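Local coordinates for N2152 (Neocallimastix frontalis, PDB 5U22), which probably hydrolyses rare arabinosyl substrates as a polyspecific family 39 glycoside hydrolase of rumen anaerobic fungi, at residues Leu47-Lys56 and Gly82-Glu93. Sequence-based numbering, arbitrary orientation.
Sequences LIENVPKDYK and GDVIKVAQRLKE
On the outside of the TIM barrel, helix 84-91, which follows barrel strand 66-70, is bridged to the loop leading into helix 55-58, chiefly through Arg-90. Its guanidinium reaches into the curl of 47-54, where Arg-90 NH1 and NH2 both donate end-on to Pro-52 O, at 3.0 and 2.9 Å. Arg-90 NH1 also donates to Ile-48 O (3.0 Å), and all three bonds lie close to the guanidinium plane. Tyr-55 CD2 lies over one face, the ring tilted 58° to it. A bend at chi3 (72°) turns the guanidinium toward these carbonyls, and Leu-47 CD1 rests against NH1. On the barrel side, Leu-47 CD2 packs on Leu-91 CD2 at 3.6 Å, next to Met-67 of the barrel strand.

Glu-49, bent at chi2 (91°), brings its carboxylate to the backbone N-H groups of Gly-82 and Asp-83, just before the helix: OE1 takes Gly-82 N on its syn side (2.8 Å), while Asp-83 N meets OE2 from above the carboxylate plane. Asp-83 itself N-caps the helix through OD1. Further along, at Glu-93, the carboxylate lies nearly parallel to the Tyr-55 ring; Tyr-55 OH is hydrogen-bonded to Ser-94 OG.

A methionine in place of Arg-90 would probably leave the carbonyls of Ile-48 and Pro-52 without their shared donor and the loop freer to shift. The loop is thus tied to the helix largely by charged side chains satisfying backbone polar groups.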
loop_
_atom_site.group_PDB
_atom_site.type_symbol
_atom_site.label_atom_id
_atom_site.label_comp_id
_atom_site.label_asym_id
_atom_site.label_seq_id
_atom_site.Cartn_x
_atom_site.Cartn_y
_atom_site.Cartn_z
ATOM N N LEU A 47 -6.980 -5.407 -9.382
ATOM C CA LEU A 47 -8.375 -5.539 -9.774
ATOM C C LEU A 47 -8.459 -5.191 -11.248
ATOM O O LEU A 47 -7.968 -4.138 -11.655
ATOM C CB LEU A 47 -9.267 -4.605 -8.952
ATOM C CG LEU A 47 -10.751 -4.548 -9.310
ATOM C CD1 LEU A 47 -11.388 -5.921 -9.176
ATOM C CD2 LEU A 47 -11.468 -3.526 -8.422
ATOM N N ILE A 48 -9.056 -6.072 -12.049
ATOM C CA ILE A 48 -9.219 -5.777 -13.473
ATOM C C ILE A 48 -10.681 -5.939 -13.869
ATOM O O ILE A 48 -11.564 -6.001 -13.002
ATOM C CB ILE A 48 -8.291 -6.648 -14.337
ATOM C CG1 ILE A 48 -8.579 -8.140 -14.127
ATOM C CG2 ILE A 48 -6.820 -6.334 -13.999
ATOM C CD1 ILE A 48 -7.671 -9.020 -14.969
ATOM N N GLU A 49 -10.948 -5.996 -15.180
ATOM C CA GLU A 49 -12.326 -5.868 -15.657
ATOM C C GLU A 49 -13.215 -6.968 -15.098
ATOM O O GLU A 49 -14.358 -6.708 -14.704
ATOM C CB GLU A 49 -12.371 -5.874 -17.188
ATOM C CG GLU A 49 -11.885 -4.582 -17.852
ATOM C CD GLU A 49 -10.397 -4.609 -18.159
ATOM O OE1 GLU A 49 -9.674 -5.414 -17.528
ATOM O OE2 GLU A 49 -9.954 -3.830 -19.041
ATOM N N ASN A 50 -12.719 -8.207 -15.055
ATOM C CA ASN A 50 -13.564 -9.285 -14.551
ATOM C C ASN A 50 -12.782 -10.305 -13.726
ATOM O O ASN A 50 -13.212 -11.459 -13.610
ATOM C CB ASN A 50 -14.302 -9.982 -15.712
ATOM C CG ASN A 50 -15.577 -10.688 -15.257
ATOM O OD1 ASN A 50 -16.269 -10.214 -14.357
ATOM N ND2 ASN A 50 -15.885 -11.825 -15.877
ATOM N N VAL A 51 -11.637 -9.917 -13.169
ATOM C CA VAL A 51 -10.930 -10.736 -12.191
ATOM C C VAL A 51 -10.564 -9.811 -11.042
ATOM O O VAL A 51 -10.037 -8.724 -11.283
ATOM C CB VAL A 51 -9.675 -11.414 -12.766
ATOM C CG1 VAL A 51 -9.110 -12.422 -11.756
ATOM C CG2 VAL A 51 -9.980 -12.108 -14.107
ATOM N N PRO A 52 -10.879 -10.205 -9.793
ATOM C CA PRO A 52 -11.655 -11.388 -9.409
ATOM C C PRO A 52 -13.068 -11.277 -9.949
ATOM O O PRO A 52 -13.576 -10.169 -10.091
ATOM C CB PRO A 52 -11.667 -11.339 -7.871
ATOM C CG PRO A 52 -10.599 -10.362 -7.485
ATOM C CD PRO A 52 -10.512 -9.389 -8.627
ATOM N N LYS A 53 -13.690 -12.410 -10.263
ATOM C CA LYS A 53 -15.065 -12.373 -10.744
ATOM C C LYS A 53 -16.020 -11.976 -9.624
ATOM O O LYS A 53 -16.933 -11.160 -9.825
ATOM C CB LYS A 53 -15.423 -13.743 -11.325
ATOM C CG LYS A 53 -16.276 -13.743 -12.569
ATOM C CD LYS A 53 -16.495 -15.181 -13.072
ATOM C CE LYS A 53 -15.413 -15.610 -14.054
ATOM N NZ LYS A 53 -15.663 -16.962 -14.653
ATOM N N ASP A 54 -15.808 -12.524 -8.429
ATOM C CA ASP A 54 -16.726 -12.352 -7.306
ATOM C C ASP A 54 -16.278 -11.144 -6.498
ATOM O O ASP A 54 -15.515 -11.269 -5.539
ATOM C CB ASP A 54 -16.748 -13.624 -6.464
ATOM C CG ASP A 54 -17.750 -13.574 -5.330
ATOM O OD1 ASP A 54 -18.256 -12.480 -5.001
ATOM O OD2 ASP A 54 -17.998 -14.646 -4.731
ATOM N N TYR A 55 -16.776 -9.962 -6.877
ATOM C CA TYR A 55 -16.403 -8.740 -6.167
ATOM C C TYR A 55 -16.833 -8.802 -4.705
ATOM O O TYR A 55 -16.069 -8.430 -3.813
ATOM C CB TYR A 55 -17.013 -7.506 -6.845
ATOM C CG TYR A 55 -16.457 -6.193 -6.300
ATOM C CD1 TYR A 55 -16.906 -5.666 -5.093
ATOM C CD2 TYR A 55 -15.470 -5.497 -6.985
ATOM C CE1 TYR A 55 -16.394 -4.483 -4.585
ATOM C CE2 TYR A 55 -14.959 -4.318 -6.493
ATOM C CZ TYR A 55 -15.418 -3.817 -5.294
ATOM O OH TYR A 55 -14.898 -2.650 -4.806
ATOM N N LYS A 56 -18.053 -9.283 -4.443
ATOM C CA LYS A 56 -18.597 -9.200 -3.093
ATOM C C LYS A 56 -17.849 -10.082 -2.105
ATOM O O LYS A 56 -17.763 -9.735 -0.919
ATOM C CB LYS A 56 -20.082 -9.570 -3.098
ATOM C CG LYS A 56 -20.946 -8.647 -3.956
ATOM C CD LYS A 56 -22.435 -9.016 -3.856
ATOM C CE LYS A 56 -23.279 -8.164 -4.791
ATOM N NZ LYS A 56 -23.238 -6.733 -4.413
ATOM N N GLY A 82 -7.043 -4.328 -17.565
ATOM C CA GLY A 82 -6.933 -3.436 -16.429
ATOM C C GLY A 82 -7.505 -2.048 -16.594
ATOM O O GLY A 82 -7.204 -1.181 -15.764
ATOM N N ASP A 83 -8.323 -1.807 -17.618
ATOM C CA ASP A 83 -8.786 -0.459 -17.934
ATOM C C ASP A 83 -9.284 0.260 -16.686
ATOM O O ASP A 83 -10.179 -0.227 -15.993
ATOM C CB ASP A 83 -9.890 -0.527 -18.985
ATOM C CG ASP A 83 -10.429 0.842 -19.352
ATOM O OD1 ASP A 83 -11.355 1.315 -18.662
ATOM O OD2 ASP A 83 -9.938 1.433 -20.337
ATOM N N VAL A 84 -8.695 1.426 -16.404
ATOM C CA VAL A 84 -8.954 2.089 -15.130
ATOM C C VAL A 84 -10.384 2.599 -15.047
ATOM O O VAL A 84 -10.950 2.671 -13.953
ATOM C CB VAL A 84 -7.943 3.226 -14.898
ATOM C CG1 VAL A 84 -8.182 4.387 -15.892
ATOM C CG2 VAL A 84 -7.992 3.709 -13.427
ATOM N N ILE A 85 -11.001 2.956 -16.176
ATOM C CA ILE A 85 -12.384 3.417 -16.097
ATOM C C ILE A 85 -13.306 2.262 -15.722
ATOM O O ILE A 85 -14.213 2.421 -14.895
ATOM C CB ILE A 85 -12.810 4.099 -17.412
ATOM C CG1 ILE A 85 -12.056 5.425 -17.560
ATOM C CG2 ILE A 85 -14.317 4.342 -17.406
ATOM C CD1 ILE A 85 -12.374 6.194 -18.821
ATOM N N LYS A 86 -13.079 1.081 -16.311
ATOM C CA LYS A 86 -13.826 -0.106 -15.909
ATOM C C LYS A 86 -13.528 -0.487 -14.465
ATOM O O LYS A 86 -14.425 -0.928 -13.736
ATOM C CB LYS A 86 -13.514 -1.286 -16.836
ATOM C CG LYS A 86 -13.921 -1.100 -18.304
ATOM C CD LYS A 86 -15.226 -0.303 -18.459
ATOM C CE LYS A 86 -16.470 -1.107 -18.099
ATOM N NZ LYS A 86 -17.504 -0.258 -17.421
ATOM N N VAL A 87 -12.275 -0.340 -14.031
ATOM C CA VAL A 87 -11.934 -0.706 -12.658
ATOM C C VAL A 87 -12.590 0.257 -11.679
ATOM O O VAL A 87 -13.152 -0.158 -10.652
ATOM C CB VAL A 87 -10.405 -0.748 -12.485
ATOM C CG1 VAL A 87 -10.029 -0.891 -11.012
ATOM C CG2 VAL A 87 -9.820 -1.893 -13.295
ATOM N N ALA A 88 -12.539 1.562 -11.987
ATOM C CA ALA A 88 -13.204 2.555 -11.150
ATOM C C ALA A 88 -14.697 2.273 -11.034
ATOM O O ALA A 88 -15.290 2.480 -9.969
ATOM C CB ALA A 88 -12.964 3.960 -11.706
ATOM N N GLN A 89 -15.324 1.779 -12.105
ATOM C CA GLN A 89 -16.743 1.443 -11.991
ATOM C C GLN A 89 -16.962 0.275 -11.036
ATOM O O GLN A 89 -17.902 0.293 -10.232
ATOM C CB GLN A 89 -17.339 1.126 -13.362
ATOM C CG GLN A 89 -18.824 0.761 -13.308
ATOM C CD GLN A 89 -19.724 1.874 -12.755
ATOM O OE1 GLN A 89 -19.647 3.029 -13.181
ATOM N NE2 GLN A 89 -20.594 1.518 -11.810
ATOM N N ARG A 90 -16.117 -0.756 -11.111
ATOM C CA ARG A 90 -16.244 -1.850 -10.154
ATOM C C ARG A 90 -16.097 -1.340 -8.729
ATOM O O ARG A 90 -16.834 -1.764 -7.831
ATOM C CB ARG A 90 -15.207 -2.944 -10.431
ATOM C CG ARG A 90 -15.269 -3.529 -11.836
ATOM C CD ARG A 90 -14.520 -4.859 -11.907
ATOM N NE ARG A 90 -15.262 -5.909 -11.214
ATOM C CZ ARG A 90 -14.796 -7.133 -10.978
ATOM N NH1 ARG A 90 -13.573 -7.477 -11.372
ATOM N NH2 ARG A 90 -15.557 -8.016 -10.343
ATOM N N LEU A 91 -15.164 -0.410 -8.507
ATOM C CA LEU A 91 -14.846 0.047 -7.157
ATOM C C LEU A 91 -15.946 0.891 -6.530
ATOM O O LEU A 91 -15.904 1.120 -5.315
ATOM C CB LEU A 91 -13.532 0.838 -7.171
ATOM C CG LEU A 91 -12.282 -0.035 -7.311
ATOM C CD1 LEU A 91 -11.042 0.821 -7.586
ATOM C CD2 LEU A 91 -12.083 -0.886 -6.052
ATOM N N LYS A 92 -16.920 1.360 -7.313
ATOM C CA LYS A 92 -18.043 2.084 -6.723
ATOM C C LYS A 92 -18.788 1.240 -5.706
ATOM O O LYS A 92 -19.459 1.793 -4.828
ATOM C CB LYS A 92 -19.008 2.558 -7.814
ATOM C CG LYS A 92 -18.491 3.710 -8.651
ATOM N N GLU A 93 -18.683 -0.088 -5.806
ATOM C CA GLU A 93 -19.291 -0.969 -4.820
ATOM C C GLU A 93 -18.597 -0.872 -3.465
ATOM O O GLU A 93 -19.187 -1.261 -2.449
ATOM C CB GLU A 93 -19.279 -2.406 -5.341
ATOM C CG GLU A 93 -19.931 -3.412 -4.409
ATOM C CD GLU A 93 -20.426 -4.659 -5.123
ATOM O OE1 GLU A 93 -20.015 -4.904 -6.282
ATOM O OE2 GLU A 93 -21.235 -5.393 -4.515
#